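Local coordinates for IPT/TIG domain-containing protein BACOVA_02650 (Bacteroides ovatus, PDB 5E7G) that binds xyloglucan at the bacterial cell surface and probably holds it there before its transport into the periplasm for degradation, at residues L358-F363 and V446-F451; N288-G293 and N315-G320; P371-A376 and Y388-S393; H295-C300 and Q334-A339. All blocks are in the same frame, centred on the assembly; numbering follows the deposited sequence.

Interaction 1 (L358-F363 and V446-F451). With CA (calcium ion), chain C.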
# COMPACT_ATOMS: atom_id res chain seq x y z
N LEU A 358 -5.35 3.30 -25.55
CA LEU A 358 -4.27 3.20 -26.50
C LEU A 358 -2.96 3.48 -25.79
O LEU A 358 -2.84 4.49 -25.08
CB LEU A 358 -4.47 4.20 -27.65
CG LEU A 358 -3.34 4.32 -28.68
CD1 LEU A 358 -3.29 3.09 -29.57
CD2 LEU A 358 -3.53 5.59 -29.51
N GLN A 359 -1.98 2.60 -25.96
CA GLN A 359 -0.64 2.79 -25.39
C GLN A 359 0.41 2.76 -26.49
O GLN A 359 0.22 2.12 -27.53
CB GLN A 359 -0.33 1.71 -24.35
CG GLN A 359 -1.13 1.81 -23.07
CD GLN A 359 -0.78 0.70 -22.09
OE1 GLN A 359 -0.42 -0.40 -22.50
NE2 GLN A 359 -0.87 0.99 -20.79
N PHE A 360 1.51 3.45 -26.27
CA PHE A 360 2.67 3.33 -27.14
C PHE A 360 3.93 3.79 -26.42
O PHE A 360 3.86 4.56 -25.45
CB PHE A 360 2.45 4.13 -28.44
CG PHE A 360 2.08 5.57 -28.21
CD1 PHE A 360 0.75 5.94 -28.02
CD2 PHE A 360 3.05 6.55 -28.21
CE1 PHE A 360 0.41 7.26 -27.81
CE2 PHE A 360 2.70 7.89 -28.00
CZ PHE A 360 1.38 8.24 -27.81
N GLU A 361 5.09 3.31 -26.87
CA GLU A 361 6.35 3.77 -26.31
C GLU A 361 6.78 5.01 -27.07
O GLU A 361 6.73 5.05 -28.30
CB GLU A 361 7.44 2.69 -26.40
CG GLU A 361 7.13 1.44 -25.60
CD GLU A 361 6.83 1.72 -24.14
OE1 GLU A 361 7.72 2.20 -23.41
OE2 GLU A 361 5.70 1.43 -23.73
N CYS A 362 7.21 6.01 -26.31
CA CYS A 362 7.64 7.28 -26.87
C CYS A 362 9.00 7.69 -26.31
O CYS A 362 9.31 7.41 -25.14
CB CYS A 362 6.60 8.37 -26.60
SG CYS A 362 6.93 9.90 -27.46
N PHE A 363 9.80 8.33 -27.14
CA PHE A 363 11.10 8.84 -26.74
C PHE A 363 11.21 10.29 -27.17
O PHE A 363 11.14 10.58 -28.36
CB PHE A 363 12.23 8.02 -27.35
CG PHE A 363 13.62 8.48 -26.97
CD1 PHE A 363 14.19 9.60 -27.56
CD2 PHE A 363 14.36 7.78 -26.02
CE1 PHE A 363 15.47 10.02 -27.21
CE2 PHE A 363 15.65 8.19 -25.67
CZ PHE A 363 16.21 9.30 -26.26
N VAL A 446 11.38 13.18 -31.71
CA VAL A 446 10.48 12.24 -31.04
C VAL A 446 10.37 10.92 -31.80
O VAL A 446 10.32 10.91 -33.04
CB VAL A 446 9.08 12.86 -30.85
CG1 VAL A 446 8.17 11.91 -30.09
CG2 VAL A 446 9.19 14.20 -30.12
N TYR A 447 10.32 9.82 -31.07
CA TYR A 447 10.21 8.49 -31.67
C TYR A 447 9.04 7.73 -31.08
O TYR A 447 8.72 7.91 -29.90
CB TYR A 447 11.51 7.70 -31.48
CG TYR A 447 12.72 8.37 -32.10
CD1 TYR A 447 13.05 8.15 -33.43
CD2 TYR A 447 13.52 9.22 -31.35
CE1 TYR A 447 14.16 8.76 -34.01
CE2 TYR A 447 14.63 9.84 -31.92
CZ TYR A 447 14.94 9.61 -33.24
OH TYR A 447 16.04 10.23 -33.80
N PHE A 448 8.42 6.89 -31.89
CA PHE A 448 7.24 6.12 -31.51
C PHE A 448 7.37 4.65 -31.87
O PHE A 448 7.93 4.32 -32.92
CB PHE A 448 5.98 6.66 -32.20
CG PHE A 448 5.63 8.08 -31.85
CD1 PHE A 448 6.09 9.13 -32.62
CD2 PHE A 448 4.80 8.36 -30.77
CE1 PHE A 448 5.75 10.44 -32.31
CE2 PHE A 448 4.46 9.67 -30.46
CZ PHE A 448 4.94 10.71 -31.24
N ASP A 449 6.81 3.76 -31.06
CA ASP A 449 6.80 2.34 -31.38
C ASP A 449 5.74 1.60 -30.57
O ASP A 449 5.31 2.06 -29.53
CB ASP A 449 8.19 1.73 -31.12
CG ASP A 449 8.51 0.53 -32.02
OD1 ASP A 449 7.59 -0.07 -32.60
OD2 ASP A 449 9.71 0.18 -32.14
N ASN A 450 5.35 0.43 -31.07
CA ASN A 450 4.50 -0.51 -30.33
C ASN A 450 3.14 0.05 -29.91
O ASN A 450 2.71 -0.09 -28.76
CB ASN A 450 5.26 -1.02 -29.10
CG ASN A 450 6.45 -1.89 -29.48
OD1 ASN A 450 6.43 -2.58 -30.49
ND2 ASN A 450 7.50 -1.86 -28.66
N PHE A 451 2.44 0.67 -30.86
CA PHE A 451 1.07 1.08 -30.63
C PHE A 451 0.27 -0.17 -30.30
O PHE A 451 0.38 -1.18 -30.99
CB PHE A 451 0.49 1.81 -31.84
CG PHE A 451 1.13 3.14 -32.11
CD1 PHE A 451 0.61 4.29 -31.55
CD2 PHE A 451 2.26 3.24 -32.92
CE1 PHE A 451 1.18 5.51 -31.79
CE2 PHE A 451 2.84 4.46 -33.17
CZ PHE A 451 2.30 5.61 -32.60
CA CA C . 9.14 -1.55 -33.63
O HOH W 1 8.32 -3.16 -32.07
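Val-446 meets Cys-362 across the two strands. Its CG1 lies 3.5 Å from Cys-362 SG. Tyr-447 forms a hydrogen-bonded antiparallel pair with Phe-363: Phe-363 N gives to Tyr-447 O, and Tyr-447 N gives to Phe-363 O at 2.9 Å. Their rings run side by side, and Phe-363 CD1 comes to the edge of the tyrosine ring. The hydroxyl of Tyr-447 bonds to Glu-445. Phe-448 sits in the non-hydrogen-bonded pair with Cys-362, whose SG is 4.4 Å from the centroid of the Phe-448 ring and lies obliquely to it. The edge of the Phe-448 ring meets Phe-360, with CE2 of Phe-360 3.5 Å from CE2 of Phe-448 and the ring planes at 48°. Asp-449 pairs with Glu-361; Glu-361 N reaches Asp-449 O at 2.9 Å. The carboxylate of Asp-449 turns away from this strand and holds the calcium ion with both oxygens, OD1 and OD2 each 2.4 Å from the metal. Asn-450 receives a water of the calcium shell at OD1. Phe-451 then offers one ring face to Phe-360, whose CB stands 4.0 Å from the ring centroid in a CH-pi contact. Phe-360 has chi1 at 53°, CG between backbone N and carbonyl carbon, which turns its ring against both Phe-448 and Phe-451. With an alanine at Phe-360, the cluster would probably lose its third ring, leaving a gap beside Phe-448 and Phe-451. The pattern is that of neighbouring antiparallel strands in a beta-sandwich: an aromatic cluster faces the interior, and a calcium ligand projects from the other face.

Interaction 2 (N288-G293 and N315-G320). With CA (calcium ion), chain C.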
# COMPACT_ATOMS: atom_id res chain seq x y z
N ASN A 288 3.90 -1.76 -35.14
CA ASN A 288 5.26 -1.80 -34.59
C ASN A 288 6.32 -1.62 -35.67
O ASN A 288 7.51 -1.64 -35.38
CB ASN A 288 5.48 -3.11 -33.84
CG ASN A 288 5.40 -4.34 -34.73
OD1 ASN A 288 5.35 -4.24 -35.96
ND2 ASN A 288 5.40 -5.51 -34.11
N TYR A 289 5.88 -1.45 -36.92
CA TYR A 289 6.78 -1.24 -38.05
C TYR A 289 7.73 -2.42 -38.25
O TYR A 289 8.76 -2.30 -38.91
CB TYR A 289 7.58 0.06 -37.85
CG TYR A 289 6.73 1.22 -37.40
CD1 TYR A 289 5.84 1.83 -38.28
CD2 TYR A 289 6.79 1.70 -36.10
CE1 TYR A 289 5.05 2.89 -37.87
CE2 TYR A 289 6.01 2.76 -35.69
CZ TYR A 289 5.14 3.35 -36.57
OH TYR A 289 4.37 4.40 -36.14
N ASP A 290 7.35 -3.58 -37.70
CA ASP A 290 8.15 -4.79 -37.80
C ASP A 290 7.27 -5.98 -38.19
O ASP A 290 7.49 -7.10 -37.73
CB ASP A 290 8.85 -5.07 -36.46
CG ASP A 290 9.81 -3.97 -36.07
OD1 ASP A 290 10.67 -3.64 -36.90
OD2 ASP A 290 9.70 -3.44 -34.94
N GLY A 291 6.26 -5.74 -39.03
CA GLY A 291 5.40 -6.82 -39.50
C GLY A 291 3.96 -6.74 -39.01
O GLY A 291 3.08 -7.34 -39.62
N ILE A 292 3.74 -6.05 -37.90
CA ILE A 292 2.39 -5.73 -37.44
C ILE A 292 2.00 -4.36 -37.95
O ILE A 292 2.55 -3.35 -37.49
CB ILE A 292 2.26 -5.74 -35.91
CG1 ILE A 292 2.80 -7.05 -35.33
CG2 ILE A 292 0.81 -5.54 -35.51
CD1 ILE A 292 2.13 -8.29 -35.86
N GLY A 293 1.05 -4.31 -38.87
CA GLY A 293 0.65 -3.06 -39.49
C GLY A 293 1.70 -2.59 -40.47
O GLY A 293 2.65 -3.32 -40.76
N ASN A 315 12.97 -1.63 -30.26
CA ASN A 315 12.44 -2.91 -30.72
C ASN A 315 12.22 -2.88 -32.24
O ASN A 315 11.17 -2.46 -32.73
CB ASN A 315 11.13 -3.23 -30.01
CG ASN A 315 11.34 -3.66 -28.57
OD1 ASN A 315 12.44 -3.56 -28.03
ND2 ASN A 315 10.28 -4.14 -27.95
N GLY A 316 13.24 -3.33 -32.97
CA GLY A 316 13.20 -3.28 -34.42
C GLY A 316 13.15 -1.85 -34.91
O GLY A 316 13.84 -0.97 -34.39
N THR A 317 12.34 -1.62 -35.93
CA THR A 317 12.17 -0.29 -36.49
C THR A 317 11.15 0.50 -35.68
O THR A 317 10.21 -0.07 -35.13
CB THR A 317 11.74 -0.37 -37.96
OG1 THR A 317 12.84 -0.90 -38.73
CG2 THR A 317 11.34 1.02 -38.52
N CYS A 318 11.35 1.81 -35.61
CA CYS A 318 10.44 2.70 -34.91
C CYS A 318 10.28 4.00 -35.70
O CYS A 318 11.16 4.37 -36.47
CB CYS A 318 10.94 2.99 -33.49
SG CYS A 318 12.46 3.96 -33.42
N LEU A 319 9.14 4.65 -35.52
CA LEU A 319 8.81 5.88 -36.23
C LEU A 319 9.56 7.06 -35.65
O LEU A 319 9.65 7.19 -34.43
CB LEU A 319 7.29 6.16 -36.17
CG LEU A 319 6.80 7.57 -36.55
CD1 LEU A 319 6.98 7.81 -38.04
CD2 LEU A 319 5.35 7.73 -36.14
N GLY A 320 10.07 7.92 -36.53
CA GLY A 320 10.75 9.14 -36.13
C GLY A 320 10.14 10.40 -36.71
O GLY A 320 9.97 10.53 -37.93
CA CA C . 9.14 -1.55 -33.63
O HOH W 1 8.32 -3.16 -32.07
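Asp-290 and Thr-317 meet through a carboxylate that is used at both oxygens. OD1 of Asp-290 takes the backbone N-H of Thr-317 at 2.8 Å on its syn lone pair, and the bond is nearly straight at 170°. OD2 of Asp-290 binds the calcium ion at 2.4 Å. With chi1 at -62°, CG of Asp-290 stands anti to its own carbonyl carbon, which carries the carboxylate across to the other segment. OD2 comes within 3.5 Å of Gly-316 CA, where a side chain on Gly-316 would clash with it. The carbonyl oxygens of Asn-288, Asn-315 and Thr-317 also turn to the metal. These oxygens lie close together because they share one cation, which probably offsets their mutual repulsion. The Asn-288 side chain does not bind the metal. Its OD1 accepts from Asp-290 N at 2.7 Å and from Ile-292 N, which arrive from opposite faces of the amide plane. The first bond makes an Asx turn and fixes the loop that carries two ligands. Tyr-289 points toward the other segment and crosses Leu-319 at a slant. Its CZ lies 3.6 Å from Leu-319 CB, while Thr-317 O approaches the edge of its ring. Both oxygens of Asp-449, on the strand 442-455, and a water complete the shell. Together these groups form a seven-coordinate calcium site that ties two loops of the xyloglucan-binding domain to its sheet.

Interaction 3 (P371-A376 and Y388-S393). With XYS (alpha-D-xylopyranose), chain B.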
# COMPACT_ATOMS: atom_id res chain seq x y z
N PRO A 371 4.93 22.75 -30.52
CA PRO A 371 4.61 21.56 -31.30
C PRO A 371 3.69 20.59 -30.56
O PRO A 371 3.84 20.40 -29.35
CB PRO A 371 5.98 20.93 -31.55
CG PRO A 371 6.93 22.06 -31.47
CD PRO A 371 6.38 22.96 -30.41
N VAL A 372 2.75 20.00 -31.28
CA VAL A 372 1.81 19.05 -30.70
C VAL A 372 1.55 17.93 -31.69
O VAL A 372 1.88 18.04 -32.87
CB VAL A 372 0.47 19.72 -30.33
CG1 VAL A 372 0.66 20.75 -29.21
CG2 VAL A 372 -0.16 20.37 -31.56
N PHE A 373 0.95 16.85 -31.20
CA PHE A 373 0.64 15.68 -32.02
C PHE A 373 -0.85 15.43 -32.11
O PHE A 373 -1.59 15.67 -31.16
CB PHE A 373 1.33 14.44 -31.47
CG PHE A 373 2.82 14.47 -31.58
CD1 PHE A 373 3.44 14.04 -32.74
CD2 PHE A 373 3.59 14.92 -30.54
CE1 PHE A 373 4.82 14.07 -32.85
CE2 PHE A 373 4.96 14.95 -30.64
CZ PHE A 373 5.58 14.52 -31.80
N GLN A 374 -1.27 14.95 -33.27
CA GLN A 374 -2.62 14.44 -33.47
C GLN A 374 -2.58 12.94 -33.75
O GLN A 374 -1.79 12.48 -34.57
CB GLN A 374 -3.32 15.17 -34.63
CG GLN A 374 -4.70 14.62 -34.97
CD GLN A 374 -5.30 15.27 -36.21
OE1 GLN A 374 -4.59 15.74 -37.09
NE2 GLN A 374 -6.63 15.29 -36.27
N ILE A 375 -3.44 12.19 -33.07
CA ILE A 375 -3.59 10.76 -33.33
C ILE A 375 -5.02 10.49 -33.80
O ILE A 375 -5.98 10.78 -33.08
CB ILE A 375 -3.28 9.92 -32.08
CG1 ILE A 375 -1.79 10.03 -31.73
CG2 ILE A 375 -3.68 8.45 -32.32
CD1 ILE A 375 -1.42 9.40 -30.40
N ALA A 376 -5.14 9.92 -34.99
CA ALA A 376 -6.43 9.67 -35.62
C ALA A 376 -6.57 8.23 -36.10
O ALA A 376 -5.59 7.62 -36.53
CB ALA A 376 -6.63 10.63 -36.79
N TYR A 388 -1.92 16.88 -28.52
CA TYR A 388 -1.35 15.98 -27.51
C TYR A 388 0.15 16.17 -27.36
O TYR A 388 0.90 16.11 -28.34
CB TYR A 388 -1.63 14.52 -27.86
CG TYR A 388 -1.06 13.57 -26.83
CD1 TYR A 388 -1.64 13.46 -25.57
CD2 TYR A 388 0.06 12.80 -27.11
CE1 TYR A 388 -1.12 12.61 -24.62
CE2 TYR A 388 0.58 11.94 -26.17
CZ TYR A 388 -0.02 11.85 -24.92
OH TYR A 388 0.50 10.99 -23.97
N VAL A 389 0.58 16.39 -26.12
CA VAL A 389 2.00 16.40 -25.78
C VAL A 389 2.34 15.11 -25.03
O VAL A 389 1.74 14.82 -23.99
CB VAL A 389 2.39 17.61 -24.91
CG1 VAL A 389 3.89 17.63 -24.68
CG2 VAL A 389 1.93 18.91 -25.57
N PRO A 390 3.29 14.31 -25.55
CA PRO A 390 3.63 13.04 -24.89
C PRO A 390 4.07 13.17 -23.43
O PRO A 390 4.96 13.96 -23.12
CB PRO A 390 4.78 12.51 -25.75
CG PRO A 390 4.57 13.11 -27.09
CD PRO A 390 4.02 14.48 -26.82
N VAL A 391 3.43 12.40 -22.55
CA VAL A 391 3.78 12.35 -21.13
C VAL A 391 3.70 10.92 -20.62
O VAL A 391 2.92 10.11 -21.11
CB VAL A 391 2.85 13.23 -20.26
CG1 VAL A 391 3.05 14.69 -20.59
CG2 VAL A 391 1.40 12.82 -20.45
N SER A 392 4.51 10.62 -19.61
CA SER A 392 4.61 9.26 -19.08
C SER A 392 3.41 8.89 -18.22
O SER A 392 3.00 9.65 -17.35
CB SER A 392 5.88 9.10 -18.25
OG SER A 392 5.78 7.95 -17.42
N SER A 393 2.86 7.71 -18.46
CA SER A 393 1.82 7.17 -17.60
C SER A 393 2.36 6.79 -16.23
O SER A 393 1.58 6.53 -15.31
CB SER A 393 1.18 5.94 -18.25
OG SER A 393 2.16 4.94 -18.51
C1 XYS B . -6.31 15.52 -43.21
C2 XYS B . -7.56 15.87 -42.45
C3 XYS B . -7.21 16.65 -41.23
C4 XYS B . -6.08 16.06 -40.44
C5 XYS B . -4.94 15.43 -41.24
O2 XYS B . -8.43 16.65 -43.30
O3 XYS B . -8.37 16.74 -40.36
O4 XYS B . -5.52 17.11 -39.63
O5 XYS B . -5.40 14.68 -42.42
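Phe-373 and Tyr-388 form a single antiparallel hydrogen-bonded pair, their CA atoms 4.9 Å apart. Phe-373 N gives to Tyr-388 O at 3.0 Å, and Tyr-388 N gives to Phe-373 O at 2.9 Å. After this pair the chain 388-393 leaves the strand 372-377. The Phe-373 ring sits beside the departing chain. With chi1 at -68°, its CG is anti to the carbonyl carbon, and the ring edge faces Tyr-388 O, which lies in the ring plane 3.7 Å from CD2 of Phe-373. Pro-390 crosses the phenylalanine side chain at about a right angle and comes to it obliquely, with CD of Pro-390 3.8 Å from CD2 of Phe-373. Tyr-388 touches the strand mainly through its root, as its CB is 3.5 Å from Phe-373 O. Its ring leads away to the strand 403-409, where it packs on Cys-406 and Val-408. At the margin, Val-372 CG1 and Val-389 CG2 make a looser apolar contact of 4.3 Å. The Phe-373 ring also meets Phe-448 edge-to-face. A serine in place of Phe-373 would probably take an apolar partner from Pro-390 and from Phe-448, and open a gap between the sheets. Gln-374 points the other way. Its extended chain brings OE1 to the bound xylose, whose O4 donates to it at 3.0 Å. The chemistry therefore divides by strand face: apolar contacts at Phe-373 join this sheet to strand 442-455 of the other, while Gln-374 presents a polar acceptor that recognises a xylosyl branch of xyloglucan.

Interaction 4 (H295-C300 and Q334-A339). With BGC (beta-D-glucopyranose), chain D; BGC (beta-D-glucopyranose), chain E.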
# COMPACT_ATOMS: atom_id res chain seq x y z
N HIS A 295 3.43 1.33 -42.45
CA HIS A 295 3.43 2.71 -42.91
C HIS A 295 3.07 2.76 -44.39
O HIS A 295 3.49 1.89 -45.16
CB HIS A 295 4.80 3.34 -42.66
CG HIS A 295 5.00 4.67 -43.32
ND1 HIS A 295 4.68 5.87 -42.71
CD2 HIS A 295 5.52 5.00 -44.53
CE1 HIS A 295 4.99 6.87 -43.51
NE2 HIS A 295 5.49 6.37 -44.63
N VAL A 296 2.28 3.75 -44.79
CA VAL A 296 1.90 3.92 -46.19
C VAL A 296 2.60 5.13 -46.80
O VAL A 296 3.30 5.01 -47.80
CB VAL A 296 0.38 4.07 -46.36
CG1 VAL A 296 0.03 4.26 -47.82
CG2 VAL A 296 -0.36 2.85 -45.79
N TRP A 297 2.39 6.30 -46.20
CA TRP A 297 2.94 7.54 -46.72
C TRP A 297 3.11 8.57 -45.61
O TRP A 297 2.59 8.39 -44.50
CB TRP A 297 2.05 8.11 -47.83
CG TRP A 297 0.65 8.49 -47.35
CD1 TRP A 297 -0.46 7.69 -47.34
CD2 TRP A 297 0.24 9.76 -46.84
NE1 TRP A 297 -1.54 8.40 -46.85
CE2 TRP A 297 -1.13 9.67 -46.54
CE3 TRP A 297 0.90 10.98 -46.61
CZ2 TRP A 297 -1.85 10.73 -46.01
CZ3 TRP A 297 0.18 12.03 -46.09
CH2 TRP A 297 -1.18 11.90 -45.80
N GLY A 298 3.82 9.65 -45.92
CA GLY A 298 3.99 10.75 -44.99
C GLY A 298 5.43 11.20 -44.88
O GLY A 298 6.36 10.42 -45.10
N ASP A 299 5.61 12.47 -44.52
CA ASP A 299 6.94 13.04 -44.30
C ASP A 299 7.40 12.73 -42.88
O ASP A 299 7.02 13.42 -41.93
CB ASP A 299 6.92 14.55 -44.56
CG ASP A 299 8.31 15.18 -44.44
OD1 ASP A 299 9.31 14.45 -44.59
OD2 ASP A 299 8.39 16.40 -44.21
N CYS A 300 8.21 11.69 -42.75
CA CYS A 300 8.75 11.27 -41.46
C CYS A 300 10.02 10.45 -41.69
O CYS A 300 10.57 10.44 -42.79
CB CYS A 300 7.71 10.46 -40.67
SG CYS A 300 7.19 8.93 -41.48
N GLN A 334 4.38 13.82 -40.54
CA GLN A 334 3.35 12.88 -40.14
C GLN A 334 3.58 11.49 -40.71
O GLN A 334 4.37 11.32 -41.64
CB GLN A 334 1.97 13.41 -40.57
CG GLN A 334 1.75 13.47 -42.09
CD GLN A 334 2.59 14.54 -42.77
OE1 GLN A 334 3.30 14.26 -43.74
NE2 GLN A 334 2.50 15.76 -42.27
N SER A 335 2.87 10.52 -40.15
CA SER A 335 2.87 9.15 -40.67
C SER A 335 1.44 8.62 -40.78
O SER A 335 0.73 8.55 -39.78
CB SER A 335 3.69 8.22 -39.77
OG SER A 335 3.46 6.86 -40.12
N TYR A 336 1.06 8.26 -42.00
CA TYR A 336 -0.24 7.64 -42.27
C TYR A 336 0.00 6.16 -42.46
O TYR A 336 0.64 5.75 -43.43
CB TYR A 336 -0.89 8.26 -43.52
CG TYR A 336 -2.29 7.77 -43.83
CD1 TYR A 336 -2.52 6.45 -44.17
CD2 TYR A 336 -3.38 8.64 -43.79
CE1 TYR A 336 -3.79 5.99 -44.46
CE2 TYR A 336 -4.66 8.19 -44.09
CZ TYR A 336 -4.86 6.86 -44.42
OH TYR A 336 -6.11 6.38 -44.71
N SER A 337 -0.51 5.35 -41.53
CA SER A 337 -0.24 3.91 -41.55
C SER A 337 -1.51 3.07 -41.57
O SER A 337 -2.61 3.57 -41.32
CB SER A 337 0.61 3.53 -40.33
OG SER A 337 1.85 4.23 -40.34
N ASN A 338 -1.34 1.80 -41.91
CA ASN A 338 -2.39 0.80 -41.75
C ASN A 338 -2.14 -0.03 -40.51
O ASN A 338 -1.13 -0.73 -40.41
CB ASN A 338 -2.46 -0.10 -42.98
CG ASN A 338 -3.31 0.49 -44.08
OD1 ASN A 338 -4.43 0.94 -43.84
ND2 ASN A 338 -2.77 0.52 -45.30
N ALA A 339 -3.08 0.04 -39.58
CA ALA A 339 -2.99 -0.74 -38.35
C ALA A 339 -3.53 -2.14 -38.60
O ALA A 339 -4.19 -2.40 -39.60
CB ALA A 339 -3.77 -0.07 -37.22
C2 BGC D . 0.77 10.00 -51.54
C3 BGC D . -0.05 10.79 -50.59
C4 BGC D . -1.48 10.49 -50.69
C5 BGC D . -1.75 9.03 -50.59
C6 BGC D . -3.17 8.74 -50.99
C1 BGC D . 0.57 8.48 -51.37
O2 BGC D . 2.15 10.29 -51.33
O3 BGC D . 0.16 12.22 -50.87
O4 BGC D . -2.22 11.14 -49.59
O5 BGC D . -0.93 8.17 -51.45
O6 BGC D . -4.07 9.18 -50.00
C2 BGC E . -3.42 13.08 -48.67
C3 BGC E . -3.47 14.55 -48.44
C4 BGC E . -2.18 15.21 -48.34
C5 BGC E . -1.28 14.79 -49.45
C6 BGC E . 0.07 15.44 -49.31
C1 BGC E . -2.37 12.57 -49.69
O2 BGC E . -4.70 12.69 -49.14
O3 BGC E . -4.18 14.80 -47.17
O4 BGC E . -2.39 16.67 -48.44
O5 BGC E . -1.07 13.34 -49.52
O6 BGC E . 0.02 16.63 -50.04
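The indole of Trp-297 lies between sugar and protein. This is an aromatic sugar-binding platform, set on a classic beta bulge. Two glucose residues of the bound glycan cover one face, with O4 of the glucose in chain D 3.6 Å from Trp-297 CE2 and C2 of the glucose in chain E 3.8 Å from CH2. Tyr-336 covers the opposite face: its CB is 3.5 Å from the centroid of the five-membered ring, and the two rings form an offset stack with planes at 22°. Val-296 CG1 is at the indole edge. In the bulge, Val-296 and Trp-297 both face Tyr-336, whose O accepts from Val-296 N at 2.9 Å and weakly from Trp-297 N. Trp-297 has chi1 at 63°, which folds the indole over Tyr-336. The tyrosine hydroxyl bonds to Glu-379, another residue of the glycan pocket, and its ring stacks on His-429. Beyond the bulge, Gly-298 passes so close to Gln-334 O that a CB would clash. The Gln-334 chain bends back, and its OE1 takes Asp-299 N at 3.0 Å. On the other sheet face, the His-295 ring meets a hydroxyl at its edge, ND1 hydrogen-bonded to Ser-335 OG at 3.0 Å.

All four contacts lie in the xyloglucan-binding domain. Interaction 1 is fully buried; interactions 2, 3 and 4 are partly buried. Interactions 1 and 2 reach one sheet, through the neighbouring strands 442-455 and 318-322, and share the calcium ion. Interactions 3 and 4 reach the other, on which the glycan lies. The sheets pack on each other between interactions 1 and 3, and where Leu-319 of interaction 2 touches Ser-335 of interaction 4. Chemistry follows place: aromatic packing in the interior, oxygen ligands at the metal, and an indole face and an amide at the sugar.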